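Long-range contact in ALDH21) (Physcomitrella patens subsp. patens, PDB 5MZ5), which acts as an NADP(+)-dependent succinic semialdehyde dehydrogenase of the aldehyde dehydrogenase family, oxidising the aldehyde to succinate: residues K168-V182 / D499-V512. Sequence-based numbering, arbitrary orientation.
Sequences KGLQGIVKKFPIGPV and DDMLETKVLVMRNV
G169 O takes the N-H of N511 at 2.9 Å, the first rung of an antiparallel ladder that runs on between strands 170-178 and 502-510. Next, L170 lays CD2 over the centre of the R510 guanidinium, 3.7 Å above its plane. Q171 trades two backbone bonds with M509, and its NE2 donates to two waters, one held by M509 O and V512 N, the other by V512 O; its OE1 is taken by H158. G172 brings its CA to 3.1 Å from L507 O, in a C-H...O contact. On the face shared with Q171, I173 sends CD1 against M509 SD (3.6 Å). V174 works on the other face, where a chi1 of -176° turns CG1 onto T504 CG2 and leaves CG2 for V506 CG2. K176 stretches across L502 to a weak salt bridge, NZ to D499 OD1 at 3.3 Å. F177 offers a ring face to K505, whose chain bends at chi3 (-56°) and sets NZ 3.9 Å from the ring centroid, 12° off the normal: a cation-pi contact, with CE adding a CH-pi one. Cutting F177 back to an alanine is likely to take the aromatic face from K505 and leave its ammonium, bonded otherwise to M461 O of the second subunit, freer to swing. I179 N closes the ladder on M501 O. With strand 156-160, these strands make the projecting arm that serves aldehyde dehydrogenases as the oligomerisation domain, V506 to M509 continuing its sheet into the second subunit, where K175, E503 and R510 form salt bridges with E459, R491 and D470. Backbone bonds, apolar contacts, the K505-F177 cation-pi contact and the weak K176-D499 bridge thus bind the two segments, while those three charges serve the subunit interface.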
ATOM      1  N   LYS A 168       4.914 -24.694   0.813  1.00 27.23           N
ATOM      2  CA  LYS A 168       3.838 -25.029  -0.124  1.00 27.44           C
ATOM      3  C   LYS A 168       2.458 -25.083   0.580  1.00 31.07           C
ATOM      4  O   LYS A 168       2.351 -25.656   1.669  1.00 31.27           O
ATOM      5  CB  LYS A 168       4.149 -26.390  -0.791  1.00 31.18           C
ATOM      6  CG  LYS A 168       3.108 -26.846  -1.821  1.00 45.54           C
ATOM      7  CD  LYS A 168       3.341 -28.272  -2.293  1.00 53.45           C
ATOM      8  CE  LYS A 168       2.259 -28.705  -3.264  1.00 64.33           C
ATOM      9  NZ  LYS A 168       2.786 -29.545  -4.378  1.00 77.11           N
ATOM     10  N   GLY A 169       1.443 -24.500  -0.069  1.00 26.56           N
ATOM     11  CA  GLY A 169       0.061 -24.497   0.389  1.00 25.36           C
ATOM     12  C   GLY A 169      -0.239 -23.536   1.520  1.00 28.31           C
ATOM     13  O   GLY A 169      -1.299 -23.641   2.138  1.00 28.59           O
ATOM     14  N   LEU A 170       0.658 -22.573   1.785  1.00 22.89           N
ATOM     15  CA  LEU A 170       0.440 -21.587   2.838  1.00 20.22           C
ATOM     16  C   LEU A 170       0.117 -20.205   2.290  1.00 25.68           C
ATOM     17  O   LEU A 170       0.695 -19.757   1.301  1.00 24.72           O
ATOM     18  CB  LEU A 170       1.618 -21.524   3.841  1.00 19.38           C
ATOM     19  CG  LEU A 170       2.050 -22.857   4.498  1.00 23.29           C
ATOM     20  CD1 LEU A 170       3.374 -22.708   5.273  1.00 22.07           C
ATOM     21  CD2 LEU A 170       0.972 -23.397   5.434  1.00 22.48           C
ATOM     22  N   GLN A 171      -0.838 -19.536   2.953  1.00 23.52           N
ATOM     23  CA  GLN A 171      -1.262 -18.162   2.682  1.00 22.36           C
ATOM     24  C   GLN A 171      -1.593 -17.554   4.041  1.00 24.38           C
ATOM     25  O   GLN A 171      -1.800 -18.278   5.019  1.00 23.69           O
ATOM     26  CB  GLN A 171      -2.474 -18.115   1.712  1.00 23.26           C
ATOM     27  CG  GLN A 171      -3.786 -18.584   2.339  1.00 29.19           C
ATOM     28  CD  GLN A 171      -4.900 -18.704   1.344  1.00 41.39           C
ATOM     29  OE1 GLN A 171      -5.403 -17.698   0.825  1.00 33.41           O
ATOM     30  NE2 GLN A 171      -5.368 -19.932   1.133  1.00 30.08           N
ATOM     31  N   GLY A 172      -1.633 -16.248   4.096  1.00 21.12           N
ATOM     32  CA  GLY A 172      -1.922 -15.550   5.335  1.00 21.26           C
ATOM     33  C   GLY A 172      -2.816 -14.356   5.169  1.00 27.49           C
ATOM     34  O   GLY A 172      -2.837 -13.720   4.108  1.00 29.00           O
ATOM     35  N   ILE A 173      -3.591 -14.074   6.206  1.00 25.20           N
ATOM     36  CA  ILE A 173      -4.422 -12.876   6.307  1.00 24.98           C
ATOM     37  C   ILE A 173      -3.842 -12.107   7.490  1.00 27.21           C
ATOM     38  O   ILE A 173      -3.810 -12.627   8.603  1.00 23.50           O
ATOM     39  CB  ILE A 173      -5.943 -13.155   6.471  1.00 28.84           C
ATOM     40  CG1 ILE A 173      -6.515 -13.861   5.216  1.00 29.17           C
ATOM     41  CG2 ILE A 173      -6.703 -11.828   6.785  1.00 30.44           C
ATOM     42  CD1 ILE A 173      -7.814 -14.599   5.453  1.00 29.84           C
ATOM     43  N   VAL A 174      -3.343 -10.899   7.224  1.00 26.05           N
ATOM     44  CA  VAL A 174      -2.762 -10.021   8.236  1.00 26.33           C
ATOM     45  C   VAL A 174      -3.790  -8.943   8.546  1.00 31.88           C
ATOM     46  O   VAL A 174      -4.205  -8.222   7.648  1.00 33.54           O
ATOM     47  CB  VAL A 174      -1.405  -9.418   7.790  1.00 29.63           C
ATOM     48  CG1 VAL A 174      -0.788  -8.589   8.911  1.00 29.09           C
ATOM     49  CG2 VAL A 174      -0.441 -10.509   7.341  1.00 29.76           C
ATOM     50  N   LYS A 175      -4.215  -8.854   9.804  1.00 27.51           N
ATOM     51  CA  LYS A 175      -5.225  -7.901  10.245  1.00 27.43           C
ATOM     52  C   LYS A 175      -4.711  -7.182  11.491  1.00 30.40           C
ATOM     53  O   LYS A 175      -3.865  -7.707  12.206  1.00 30.04           O
ATOM     54  CB  LYS A 175      -6.536  -8.672  10.530  1.00 30.76           C
ATOM     55  CG  LYS A 175      -7.804  -7.863  10.537  1.00 44.83           C
ATOM     56  CD  LYS A 175      -8.992  -8.771  10.294  1.00 54.91           C
ATOM     57  CE  LYS A 175     -10.019  -8.696  11.392  1.00 61.37           C
ATOM     58  NZ  LYS A 175     -11.246  -9.452  11.025  1.00 67.25           N
ATOM     59  N   LYS A 176      -5.186  -5.956  11.715  1.00 26.75           N
ATOM     60  CA  LYS A 176      -4.796  -5.124  12.854  1.00 24.36           C
ATOM     61  C   LYS A 176      -5.915  -5.059  13.872  1.00 26.74           C
ATOM     62  O   LYS A 176      -7.087  -4.957  13.507  1.00 25.75           O
ATOM     63  CB  LYS A 176      -4.355  -3.726  12.396  1.00 25.46           C
ATOM     64  CG  LYS A 176      -3.023  -3.724  11.668  1.00 37.65           C
ATOM     65  CD  LYS A 176      -2.740  -2.367  11.074  1.00 55.45           C
ATOM     66  CE  LYS A 176      -1.550  -2.375  10.148  1.00 64.74           C
ATOM     67  NZ  LYS A 176      -0.298  -2.025  10.870  1.00 68.63           N
ATOM     68  N   PHE A 177      -5.557  -5.160  15.155  1.00 22.59           N
ATOM     69  CA  PHE A 177      -6.515  -5.178  16.254  1.00 22.20           C
ATOM     70  C   PHE A 177      -6.238  -4.079  17.267  1.00 24.13           C
ATOM     71  O   PHE A 177      -5.072  -3.747  17.465  1.00 23.09           O
ATOM     72  CB  PHE A 177      -6.448  -6.556  16.956  1.00 24.03           C
ATOM     73  CG  PHE A 177      -6.994  -7.696  16.131  1.00 25.20           C
ATOM     74  CD1 PHE A 177      -6.224  -8.287  15.129  1.00 27.74           C
ATOM     75  CD2 PHE A 177      -8.277  -8.187  16.358  1.00 27.00           C
ATOM     76  CE1 PHE A 177      -6.747  -9.320  14.340  1.00 28.92           C
ATOM     77  CE2 PHE A 177      -8.792  -9.233  15.584  1.00 30.67           C
ATOM     78  CZ  PHE A 177      -8.014  -9.810  14.597  1.00 28.18           C
ATOM     79  N   PRO A 178      -7.265  -3.531  17.968  1.00 20.48           N
ATOM     80  CA  PRO A 178      -6.971  -2.539  19.023  1.00 20.46           C
ATOM     81  C   PRO A 178      -5.967  -3.072  20.055  1.00 23.73           C
ATOM     82  O   PRO A 178      -6.093  -4.222  20.481  1.00 24.72           O
ATOM     83  CB  PRO A 178      -8.345  -2.278  19.671  1.00 21.64           C
ATOM     84  CG  PRO A 178      -9.346  -2.690  18.640  1.00 25.60           C
ATOM     85  CD  PRO A 178      -8.718  -3.814  17.878  1.00 21.21           C
ATOM     86  N   ILE A 179      -4.953  -2.271  20.411  1.00 20.79           N
ATOM     87  CA  ILE A 179      -3.919  -2.652  21.404  1.00 21.12           C
ATOM     88  C   ILE A 179      -4.537  -2.837  22.807  1.00 26.23           C
ATOM     89  O   ILE A 179      -4.035  -3.643  23.593  1.00 26.13           O
ATOM     90  CB  ILE A 179      -2.715  -1.652  21.412  1.00 23.87           C
ATOM     91  CG1 ILE A 179      -1.460  -2.253  22.128  1.00 23.83           C
ATOM     92  CG2 ILE A 179      -3.097  -0.244  21.985  1.00 23.40           C
ATOM     93  CD1 ILE A 179      -0.164  -1.417  21.929  1.00 25.41           C
ATOM     94  N   GLY A 180      -5.638  -2.122  23.075  1.00 21.97           N
ATOM     95  CA  GLY A 180      -6.337  -2.164  24.356  1.00 21.16           C
ATOM     96  C   GLY A 180      -6.364  -0.820  25.043  1.00 23.61           C
ATOM     97  O   GLY A 180      -6.133   0.188  24.378  1.00 23.69           O
ATOM     98  N   PRO A 181      -6.581  -0.774  26.389  1.00 20.91           N
ATOM     99  CA  PRO A 181      -6.610   0.532  27.105  1.00 20.45           C
ATOM    100  C   PRO A 181      -5.357   1.406  26.944  1.00 23.42           C
ATOM    101  O   PRO A 181      -4.225   0.941  27.048  1.00 20.86           O
ATOM    102  CB  PRO A 181      -6.861   0.136  28.569  1.00 21.98           C
ATOM    103  CG  PRO A 181      -7.548  -1.205  28.486  1.00 24.51           C
ATOM    104  CD  PRO A 181      -6.850  -1.889  27.324  1.00 20.21           C
ATOM    105  N   VAL A 182      -5.594   2.689  26.645  1.00 21.49           N
ATOM    106  CA  VAL A 182      -4.543   3.666  26.383  1.00 20.04           C
ATOM    107  C   VAL A 182      -4.475   4.705  27.494  1.00 22.95           C
ATOM    108  O   VAL A 182      -5.492   5.298  27.857  1.00 21.46           O
ATOM    109  CB  VAL A 182      -4.698   4.330  24.981  1.00 22.84           C
ATOM    110  CG1 VAL A 182      -3.606   5.384  24.723  1.00 22.19           C
ATOM    111  CG2 VAL A 182      -4.723   3.293  23.851  1.00 22.17           C
ATOM    112  N   ASP A 499      -1.561   3.551  13.991  1.00 26.31           N
ATOM    113  CA  ASP A 499      -0.637   2.410  13.886  1.00 27.74           C
ATOM    114  C   ASP A 499      -0.124   1.921  15.252  1.00 30.77           C
ATOM    115  O   ASP A 499      -0.074   0.714  15.493  1.00 30.77           O
ATOM    116  CB  ASP A 499       0.558   2.756  12.984  1.00 30.50           C
ATOM    117  CG  ASP A 499       0.346   2.434  11.531  1.00 55.26           C
ATOM    118  OD1 ASP A 499       0.049   1.246  11.219  1.00 59.40           O
ATOM    119  OD2 ASP A 499       0.539   3.347  10.690  1.00 67.72           O
ATOM    120  N   ASP A 500       0.228   2.862  16.154  1.00 27.35           N
ATOM    121  CA  ASP A 500       0.726   2.556  17.492  1.00 26.21           C
ATOM    122  C   ASP A 500      -0.351   2.014  18.443  1.00 28.38           C
ATOM    123  O   ASP A 500      -0.019   1.371  19.436  1.00 28.35           O
ATOM    124  CB  ASP A 500       1.448   3.777  18.090  1.00 29.04           C
ATOM    125  CG  ASP A 500       2.706   4.150  17.305  1.00 41.04           C
ATOM    126  OD1 ASP A 500       3.492   3.243  16.971  1.00 45.51           O
ATOM    127  OD2 ASP A 500       2.857   5.321  16.956  1.00 43.89           O
ATOM    128  N   MET A 501      -1.633   2.253  18.126  1.00 24.18           N
ATOM    129  CA  MET A 501      -2.786   1.761  18.891  1.00 23.62           C
ATOM    130  C   MET A 501      -3.344   0.455  18.302  1.00 26.81           C
ATOM    131  O   MET A 501      -4.412  -0.023  18.699  1.00 25.79           O
ATOM    132  CB  MET A 501      -3.864   2.839  18.958  1.00 25.17           C
ATOM    133  CG  MET A 501      -3.464   3.974  19.841  1.00 27.87           C
ATOM    134  SD  MET A 501      -4.527   5.402  19.691  1.00 30.95           S
ATOM    135  CE  MET A 501      -3.522   6.633  20.527  1.00 27.59           C
ATOM    136  N   LEU A 502      -2.607  -0.120  17.348  1.00 23.45           N
ATOM    137  CA  LEU A 502      -2.995  -1.349  16.660  1.00 23.65           C
ATOM    138  C   LEU A 502      -1.947  -2.431  16.802  1.00 28.43           C
ATOM    139  O   LEU A 502      -0.756  -2.147  16.776  1.00 28.63           O
ATOM    140  CB  LEU A 502      -3.290  -1.079  15.166  1.00 23.04           C
ATOM    141  CG  LEU A 502      -4.609  -0.357  14.848  1.00 26.64           C
ATOM    142  CD1 LEU A 502      -4.593   0.225  13.440  1.00 26.93           C
ATOM    143  CD2 LEU A 502      -5.817  -1.262  15.016  1.00 23.65           C
ATOM    144  N   GLU A 503      -2.396  -3.674  16.974  1.00 24.35           N
ATOM    145  CA  GLU A 503      -1.512  -4.835  17.041  1.00 22.88           C
ATOM    146  C   GLU A 503      -1.727  -5.686  15.807  1.00 25.31           C
ATOM    147  O   GLU A 503      -2.863  -5.890  15.383  1.00 24.56           O
ATOM    148  CB  GLU A 503      -1.720  -5.659  18.324  1.00 23.96           C
ATOM    149  CG  GLU A 503      -0.943  -5.108  19.514  1.00 29.58           C
ATOM    150  CD  GLU A 503       0.565  -5.326  19.521  1.00 39.37           C
ATOM    151  OE1 GLU A 503       1.201  -4.932  20.521  1.00 41.65           O
ATOM    152  OE2 GLU A 503       1.117  -5.860  18.532  1.00 32.57           O
ATOM    153  N   THR A 504      -0.640  -6.164  15.230  1.00 22.20           N
ATOM    154  CA  THR A 504      -0.675  -7.033  14.058  1.00 23.09           C
ATOM    155  C   THR A 504      -0.966  -8.481  14.483  1.00 25.68           C
ATOM    156  O   THR A 504      -0.356  -8.975  15.428  1.00 26.42           O
ATOM    157  CB  THR A 504       0.657  -6.921  13.290  1.00 23.66           C
ATOM    158  OG1 THR A 504       0.779  -5.581  12.823  1.00 27.33           O
ATOM    159  CG2 THR A 504       0.728  -7.879  12.090  1.00 22.39           C
ATOM    160  N   LYS A 505      -1.882  -9.148  13.768  1.00 20.42           N
ATOM    161  CA  LYS A 505      -2.185 -10.570  13.966  1.00 18.87           C
ATOM    162  C   LYS A 505      -2.268 -11.216  12.601  1.00 21.14           C
ATOM    163  O   LYS A 505      -2.935 -10.696  11.708  1.00 19.55           O
ATOM    164  CB  LYS A 505      -3.483 -10.799  14.754  1.00 19.18           C
ATOM    165  CG  LYS A 505      -3.653 -12.233  15.291  1.00 21.55           C
ATOM    166  CD  LYS A 505      -5.036 -12.484  15.922  1.00 22.06           C
ATOM    167  CE  LYS A 505      -5.396 -11.509  17.047  1.00 16.54           C
ATOM    168  NZ  LYS A 505      -6.705 -11.829  17.694  1.00 22.70           N
ATOM    169  N   VAL A 506      -1.585 -12.349  12.430  1.00 18.66           N
ATOM    170  CA  VAL A 506      -1.639 -13.094  11.155  1.00 18.68           C
ATOM    171  C   VAL A 506      -2.395 -14.423  11.332  1.00 24.65           C
ATOM    172  O   VAL A 506      -2.213 -15.112  12.325  1.00 24.77           O
ATOM    173  CB  VAL A 506      -0.235 -13.270  10.495  1.00 21.47           C
ATOM    174  CG1 VAL A 506       0.751 -14.029  11.418  1.00 20.90           C
ATOM    175  CG2 VAL A 506      -0.329 -13.934   9.102  1.00 21.24           C
ATOM    176  N   LEU A 507      -3.234 -14.764  10.360  1.00 22.08           N
ATOM    177  CA  LEU A 507      -3.913 -16.050  10.272  1.00 22.57           C
ATOM    178  C   LEU A 507      -3.141 -16.809   9.188  1.00 26.44           C
ATOM    179  O   LEU A 507      -3.203 -16.439   8.013  1.00 24.84           O
ATOM    180  CB  LEU A 507      -5.416 -15.895   9.885  1.00 21.91           C
ATOM    181  CG  LEU A 507      -6.224 -17.188   9.817  1.00 25.71           C
ATOM    182  CD1 LEU A 507      -6.324 -17.875  11.211  1.00 24.12           C
ATOM    183  CD2 LEU A 507      -7.621 -16.938   9.198  1.00 26.63           C
ATOM    184  N   VAL A 508      -2.333 -17.789   9.602  1.00 24.16           N
ATOM    185  CA  VAL A 508      -1.532 -18.610   8.696  1.00 23.67           C
ATOM    186  C   VAL A 508      -2.413 -19.799   8.347  1.00 28.26           C
ATOM    187  O   VAL A 508      -2.820 -20.543   9.220  1.00 27.92           O
ATOM    188  CB  VAL A 508      -0.144 -19.022   9.283  1.00 25.91           C
ATOM    189  CG1 VAL A 508       0.622 -19.930   8.315  1.00 24.89           C
ATOM    190  CG2 VAL A 508       0.689 -17.793   9.664  1.00 24.64           C
ATOM    191  N   MET A 509      -2.745 -19.929   7.071  1.00 27.20           N
ATOM    192  CA  MET A 509      -3.690 -20.916   6.567  1.00 27.26           C
ATOM    193  C   MET A 509      -3.028 -21.977   5.710  1.00 27.53           C
ATOM    194  O   MET A 509      -2.487 -21.681   4.643  1.00 27.37           O
ATOM    195  CB  MET A 509      -4.802 -20.195   5.774  1.00 29.86           C
ATOM    196  CG  MET A 509      -5.383 -18.970   6.487  1.00 33.29           C
ATOM    197  SD  MET A 509      -6.277 -17.879   5.342  1.00 38.04           S
ATOM    198  CE  MET A 509      -7.761 -18.698   5.252  1.00 33.91           C
ATOM    199  N   ARG A 510      -3.106 -23.220   6.173  1.00 22.02           N
ATOM    200  CA  ARG A 510      -2.552 -24.400   5.520  1.00 21.85           C
ATOM    201  C   ARG A 510      -3.609 -25.130   4.681  1.00 25.03           C
ATOM    202  O   ARG A 510      -4.565 -25.688   5.224  1.00 25.83           O
ATOM    203  CB  ARG A 510      -1.878 -25.306   6.563  1.00 23.27           C
ATOM    204  CG  ARG A 510      -1.876 -26.817   6.282  1.00 34.15           C
ATOM    205  CD  ARG A 510      -0.552 -27.390   5.866  1.00 41.47           C
ATOM    206  NE  ARG A 510       0.569 -27.010   6.733  1.00 39.74           N
ATOM    207  CZ  ARG A 510       1.816 -26.894   6.289  1.00 43.99           C
ATOM    208  NH1 ARG A 510       2.105 -27.177   5.029  1.00 34.85           N
ATOM    209  NH2 ARG A 510       2.782 -26.497   7.100  1.00 32.92           N
ATOM    210  N   ASN A 511      -3.423 -25.108   3.348  1.00 21.96           N
ATOM    211  CA  ASN A 511      -4.301 -25.736   2.349  1.00 23.46           C
ATOM    212  C   ASN A 511      -5.795 -25.404   2.539  1.00 28.58           C
ATOM    213  O   ASN A 511      -6.648 -26.283   2.424  1.00 27.95           O
ATOM    214  CB  ASN A 511      -4.068 -27.268   2.279  1.00 27.55           C
ATOM    215  CG  ASN A 511      -2.653 -27.645   1.887  1.00 45.73           C
ATOM    216  OD1 ASN A 511      -2.114 -27.191   0.865  1.00 40.46           O
ATOM    217  ND2 ASN A 511      -2.023 -28.477   2.691  1.00 32.04           N
ATOM    218  N   VAL A 512      -6.102 -24.138   2.844  1.00 26.78           N
ATOM    219  CA  VAL A 512      -7.498 -23.713   3.015  1.00 26.97           C
ATOM    220  C   VAL A 512      -8.096 -23.547   1.596  1.00 30.43           C
ATOM    221  O   VAL A 512      -7.520 -22.871   0.743  1.00 29.26           O
ATOM    222  CB  VAL A 512      -7.633 -22.463   3.926  1.00 30.44           C
ATOM    223  CG1 VAL A 512      -9.043 -21.895   3.891  1.00 29.82           C
ATOM    224  CG2 VAL A 512      -7.236 -22.798   5.368  1.00 30.57           C
TER
HETATM  225  O   HOH W   1       4.194 -26.682   3.351  1.00 30.40           O
HETATM  226  O   HOH W   2      -3.945 -22.018   2.379  1.00 19.68           O
HETATM  227  O   HOH W   3      -7.161 -20.756  -0.919  1.00 35.28           O
HETATM  228  O   HOH W   4       0.405  -1.375  13.791  1.00 42.84           O